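PDB 4NG4: phosphoglycerate kinase from Coxiella burnetii, which catalyses the reversible transfer of a phosphoryl group between ATP and 3-phosphoglycerate, giving 1,3-bisphosphoglycerate and ADP in glycolysis. Local coordinates for residues 133-136 with 137-141; 212-215 with 216-220. All coordinates share one frame; numbering follows the deposited sequence.

Contact 1 of 2, residues 133-136 with 137-141; sequences NTEL and AKRMA
The carboxylate of E135 and the guanidinium of R139 meet one turn apart on the first turns of helix 134-142, which opens with an Asn N-cap. Their planes are inclined by 48°. OE2 of E135 lies 4.0 Å from NH1 of R139, well out of the guanidinium plane, which makes a long salt bridge of charges alone with no N-H aimed at the oxygen; CA of L136 approaches the same guanidinium obliquely. The R139 chain bends at chi3 (49°), turning the group back toward the start of the helix. The amide of N133 does the capping: its OD1 accepts from L136 N at 2.8 Å, the donor in the carbonyl plane. With CG anti to the backbone N of N133 (chi1 177°), OD1 is turned back to the L136 N-H of the first turn. Behind the cap, i to i+4 backbone bonds follow from N133 O to A137 N through L136 O to M140 N. On another side T134 and K138 run alongside each other, methyl CG2 of T134 3.5 Å from CE of K138, and both touch Y168 of helix 160-168. The buried side carries L136 and M140, which pack on N126 and, on helix 160-168, on A160 and V165 respectively. There CD1 of L136 meets the terminal methyl CE of M140 at 3.7 Å.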
loop_
_atom_site.group_PDB
_atom_site.type_symbol
_atom_site.label_atom_id
_atom_site.label_comp_id
_atom_site.label_asym_id
_atom_site.label_seq_id
_atom_site.Cartn_x
_atom_site.Cartn_y
_atom_site.Cartn_z
ATOM N N ASN A 133 -6.515 -16.846 -16.727
ATOM C CA ASN A 133 -6.848 -17.985 -17.579
ATOM C C ASN A 133 -6.103 -19.238 -17.144
ATOM O O ASN A 133 -4.886 -19.195 -16.924
ATOM C CB ASN A 133 -6.501 -17.636 -19.026
ATOM C CG ASN A 133 -6.734 -18.778 -19.967
ATOM O OD1 ASN A 133 -5.923 -19.705 -20.062
ATOM N ND2 ASN A 133 -7.842 -18.721 -20.684
ATOM N N THR A 134 -6.835 -20.342 -17.019
ATOM C CA THR A 134 -6.251 -21.593 -16.543
ATOM C C THR A 134 -5.140 -22.060 -17.471
ATOM O O THR A 134 -4.012 -22.290 -17.021
ATOM C CB THR A 134 -7.300 -22.727 -16.435
ATOM O OG1 THR A 134 -8.242 -22.432 -15.400
ATOM C CG2 THR A 134 -6.623 -24.047 -16.118
ATOM N N GLU A 135 -5.465 -22.189 -18.761
ATOM C CA GLU A 135 -4.523 -22.732 -19.741
ATOM C C GLU A 135 -3.208 -21.957 -19.716
ATOM O O GLU A 135 -2.137 -22.555 -19.631
ATOM C CB GLU A 135 -5.120 -22.736 -21.154
ATOM C CG GLU A 135 -4.425 -23.723 -22.102
ATOM C CD GLU A 135 -4.480 -23.315 -23.570
ATOM O OE1 GLU A 135 -4.910 -22.179 -23.863
ATOM O OE2 GLU A 135 -4.079 -24.140 -24.435
ATOM N N LEU A 136 -3.298 -20.633 -19.771
ATOM C CA LEU A 136 -2.116 -19.771 -19.675
ATOM C C LEU A 136 -1.296 -20.052 -18.422
ATOM O O LEU A 136 -0.074 -20.101 -18.475
ATOM C CB LEU A 136 -2.527 -18.294 -19.675
ATOM C CG LEU A 136 -1.435 -17.258 -19.360
ATOM C CD1 LEU A 136 -0.140 -17.493 -20.137
ATOM C CD2 LEU A 136 -1.957 -15.859 -19.632
ATOM N N ALA A 137 -1.987 -20.219 -17.299
ATOM C CA ALA A 137 -1.342 -20.430 -16.009
ATOM C C ALA A 137 -0.593 -21.743 -15.974
ATOM O O ALA A 137 0.555 -21.786 -15.552
ATOM C CB ALA A 137 -2.364 -20.387 -14.887
ATOM N N LYS A 138 -1.246 -22.816 -16.410
ATOM C CA LYS A 138 -0.608 -24.137 -16.465
ATOM C C LYS A 138 0.678 -24.084 -17.297
ATOM O O LYS A 138 1.670 -24.718 -16.957
ATOM C CB LYS A 138 -1.574 -25.174 -17.038
ATOM C CG LYS A 138 -2.666 -25.586 -16.081
ATOM C CD LYS A 138 -3.783 -26.342 -16.796
ATOM C CE LYS A 138 -4.767 -26.961 -15.804
ATOM N NZ LYS A 138 -5.954 -27.578 -16.472
ATOM N N ARG A 139 0.660 -23.299 -18.365
ATOM C CA ARG A 139 1.801 -23.178 -19.266
ATOM C C ARG A 139 2.963 -22.463 -18.581
ATOM O O ARG A 139 4.117 -22.848 -18.749
ATOM C CB ARG A 139 1.387 -22.422 -20.534
ATOM C CG ARG A 139 2.159 -22.801 -21.794
ATOM C CD ARG A 139 1.284 -22.602 -23.042
ATOM N NE ARG A 139 0.638 -21.279 -23.072
ATOM C CZ ARG A 139 -0.370 -20.933 -23.878
ATOM N NH1 ARG A 139 -0.876 -21.802 -24.752
ATOM N NH2 ARG A 139 -0.881 -19.705 -23.817
ATOM N N MET A 140 2.651 -21.412 -17.828
ATOM C CA MET A 140 3.643 -20.717 -17.003
ATOM C C MET A 140 4.236 -21.666 -15.961
ATOM O O MET A 140 5.427 -21.602 -15.674
ATOM C CB MET A 140 3.018 -19.504 -16.293
ATOM C CG MET A 140 2.543 -18.366 -17.214
ATOM S SD MET A 140 2.186 -16.824 -16.326
ATOM C CE MET A 140 1.917 -15.692 -17.653
ATOM N N ALA A 141 3.396 -22.540 -15.405
ATOM C CA ALA A 141 3.812 -23.500 -14.376
ATOM C C ALA A 141 4.689 -24.609 -14.947
ATOM O O ALA A 141 5.523 -25.181 -14.239
ATOM C CB ALA A 141 2.600 -24.102 -13.704
#

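Contact 2 of 2, residues 212-215 with 216-220; sequences LENL and LDKVD
N214 and K218 cross at an angle where helix 209-216 runs out into the loop before strand 221-226, a helix-to-strand connection of the nucleotide-binding, Rossmann-like domain. The extended K218 chain passes its CD 3.4 Å from N214 O and brings NZ up to the amide, 3.0 Å from OD1 of N214, a weak hydrogen bond. NZ is equally near ND2 of N214, but both are donors; ND2 gives its hydrogen bond to L386 O instead, so the amide is held chiefly from that side. The buried flank is apolar: CB of L215 lies 3.9 Å from CG1 of V219, and both side chains rest on A198 of strand 196-202, while L212 and L216 turn to F256 of helix 250-263. D217, with CG anti to its own carbonyl carbon (chi1 -51°), has OD2 3.2 Å from E213 O; both are acceptors and form no hydrogen bond. As the chain leaves the helix, L215 O accepts from two backbone donors. K218 N comes to it from above the carbonyl plane, 60° out of it. V219 N arrives almost in line with the C=O bond, 2.8 Å from L215 O.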
loop_
_atom_site.group_PDB
_atom_site.type_symbol
_atom_site.label_atom_id
_atom_site.label_comp_id
_atom_site.label_asym_id
_atom_site.label_seq_id
_atom_site.Cartn_x
_atom_site.Cartn_y
_atom_site.Cartn_z
ATOM N N LEU A 212 -11.814 0.813 8.304
ATOM C CA LEU A 212 -12.244 1.167 9.647
ATOM C C LEU A 212 -12.840 -0.044 10.375
ATOM O O LEU A 212 -12.570 -0.248 11.568
ATOM C CB LEU A 212 -13.240 2.324 9.579
ATOM C CG LEU A 212 -12.662 3.611 8.961
ATOM C CD1 LEU A 212 -13.723 4.680 8.749
ATOM C CD2 LEU A 212 -11.498 4.147 9.825
ATOM N N GLU A 213 -13.603 -0.869 9.652
ATOM C CA GLU A 213 -14.300 -2.004 10.267
ATOM C C GLU A 213 -13.334 -3.038 10.808
ATOM O O GLU A 213 -13.516 -3.551 11.922
ATOM C CB GLU A 213 -15.277 -2.655 9.281
ATOM C CG GLU A 213 -16.715 -2.176 9.459
ATOM C CD GLU A 213 -17.551 -2.269 8.185
ATOM O OE1 GLU A 213 -18.656 -1.663 8.165
ATOM O OE2 GLU A 213 -17.102 -2.923 7.214
ATOM N N ASN A 214 -12.304 -3.335 10.022
ATOM C CA ASN A 214 -11.321 -4.346 10.405
ATOM C C ASN A 214 -10.456 -3.835 11.550
ATOM O O ASN A 214 -10.173 -4.574 12.481
ATOM C CB ASN A 214 -10.454 -4.740 9.195
ATOM C CG ASN A 214 -9.581 -5.989 9.451
ATOM O OD1 ASN A 214 -10.074 -7.051 9.812
ATOM N ND2 ASN A 214 -8.286 -5.855 9.222
ATOM N N LEU A 215 -10.052 -2.568 11.481
ATOM C CA LEU A 215 -9.195 -1.974 12.516
ATOM C C LEU A 215 -9.940 -1.799 13.852
ATOM O O LEU A 215 -9.336 -1.862 14.915
ATOM C CB LEU A 215 -8.599 -0.635 12.045
ATOM C CG LEU A 215 -7.697 -0.701 10.805
ATOM C CD1 LEU A 215 -7.344 0.698 10.284
ATOM C CD2 LEU A 215 -6.444 -1.527 11.084
ATOM N N LEU A 216 -11.252 -1.601 13.785
ATOM C CA LEU A 216 -12.053 -1.446 14.983
ATOM C C LEU A 216 -11.911 -2.633 15.897
ATOM O O LEU A 216 -11.849 -2.472 17.098
ATOM C CB LEU A 216 -13.516 -1.270 14.627
ATOM C CG LEU A 216 -14.372 -0.727 15.767
ATOM C CD1 LEU A 216 -14.153 0.785 15.890
ATOM C CD2 LEU A 216 -15.827 -1.050 15.492
ATOM N N ASP A 217 -11.842 -3.832 15.333
ATOM C CA ASP A 217 -11.714 -5.043 16.145
ATOM C C ASP A 217 -10.321 -5.233 16.716
ATOM O O ASP A 217 -10.057 -6.223 17.395
ATOM C CB ASP A 217 -12.028 -6.271 15.306
ATOM C CG ASP A 217 -13.330 -6.136 14.573
ATOM O OD1 ASP A 217 -14.334 -5.733 15.214
ATOM O OD2 ASP A 217 -13.338 -6.423 13.352
ATOM N N LYS A 218 -9.428 -4.298 16.415
ATOM C CA LYS A 218 -8.014 -4.474 16.685
ATOM C C LYS A 218 -7.377 -3.349 17.483
ATOM O O LYS A 218 -6.480 -3.606 18.262
ATOM C CB LYS A 218 -7.284 -4.666 15.347
ATOM C CG LYS A 218 -7.434 -6.093 14.818
ATOM C CD LYS A 218 -7.271 -6.231 13.309
ATOM C CE LYS A 218 -7.772 -7.612 12.848
ATOM N NZ LYS A 218 -7.599 -7.875 11.383
ATOM N N VAL A 219 -7.825 -2.108 17.283
ATOM C CA VAL A 219 -7.155 -0.935 17.842
ATOM C C VAL A 219 -7.649 -0.591 19.238
ATOM O O VAL A 219 -8.682 -1.081 19.680
ATOM C CB VAL A 219 -7.356 0.300 16.947
ATOM C CG1 VAL A 219 -6.952 -0.031 15.530
ATOM C CG2 VAL A 219 -8.802 0.804 16.999
ATOM N N ASP A 220 -6.890 0.259 19.924
ATOM C CA ASP A 220 -7.292 0.803 21.213
ATOM C C ASP A 220 -7.812 2.231 21.055
ATOM O O ASP A 220 -8.788 2.618 21.691
ATOM C CB ASP A 220 -6.123 0.742 22.179
ATOM C CG ASP A 220 -5.711 -0.678 22.478
ATOM O OD1 ASP A 220 -6.381 -1.329 23.296
ATOM O OD2 ASP A 220 -4.731 -1.158 21.884
#

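In the fold
Contacts 1 and 2 sit in the two lobes of phosphoglycerate kinase, with centres 38 Å apart and nearest atoms about 28 Å apart; they do not touch. Contact 1 belongs to the N-terminal, phosphoglycerate-binding lobe, on a helix that precedes strand 146-149 of the six-stranded parallel sheet and packs on helix 160-168: the side chain of M140 is about 9 Å from that of R124 and about 10 Å from that of H70, both predicted substrate-binding residues. Contact 2 lies against strand 196-202 in the nucleotide lobe, where the side chain of L212 is about 5 Å from that of K208, a predicted ATP-binding residue, and about 10 Å from the bound ADP.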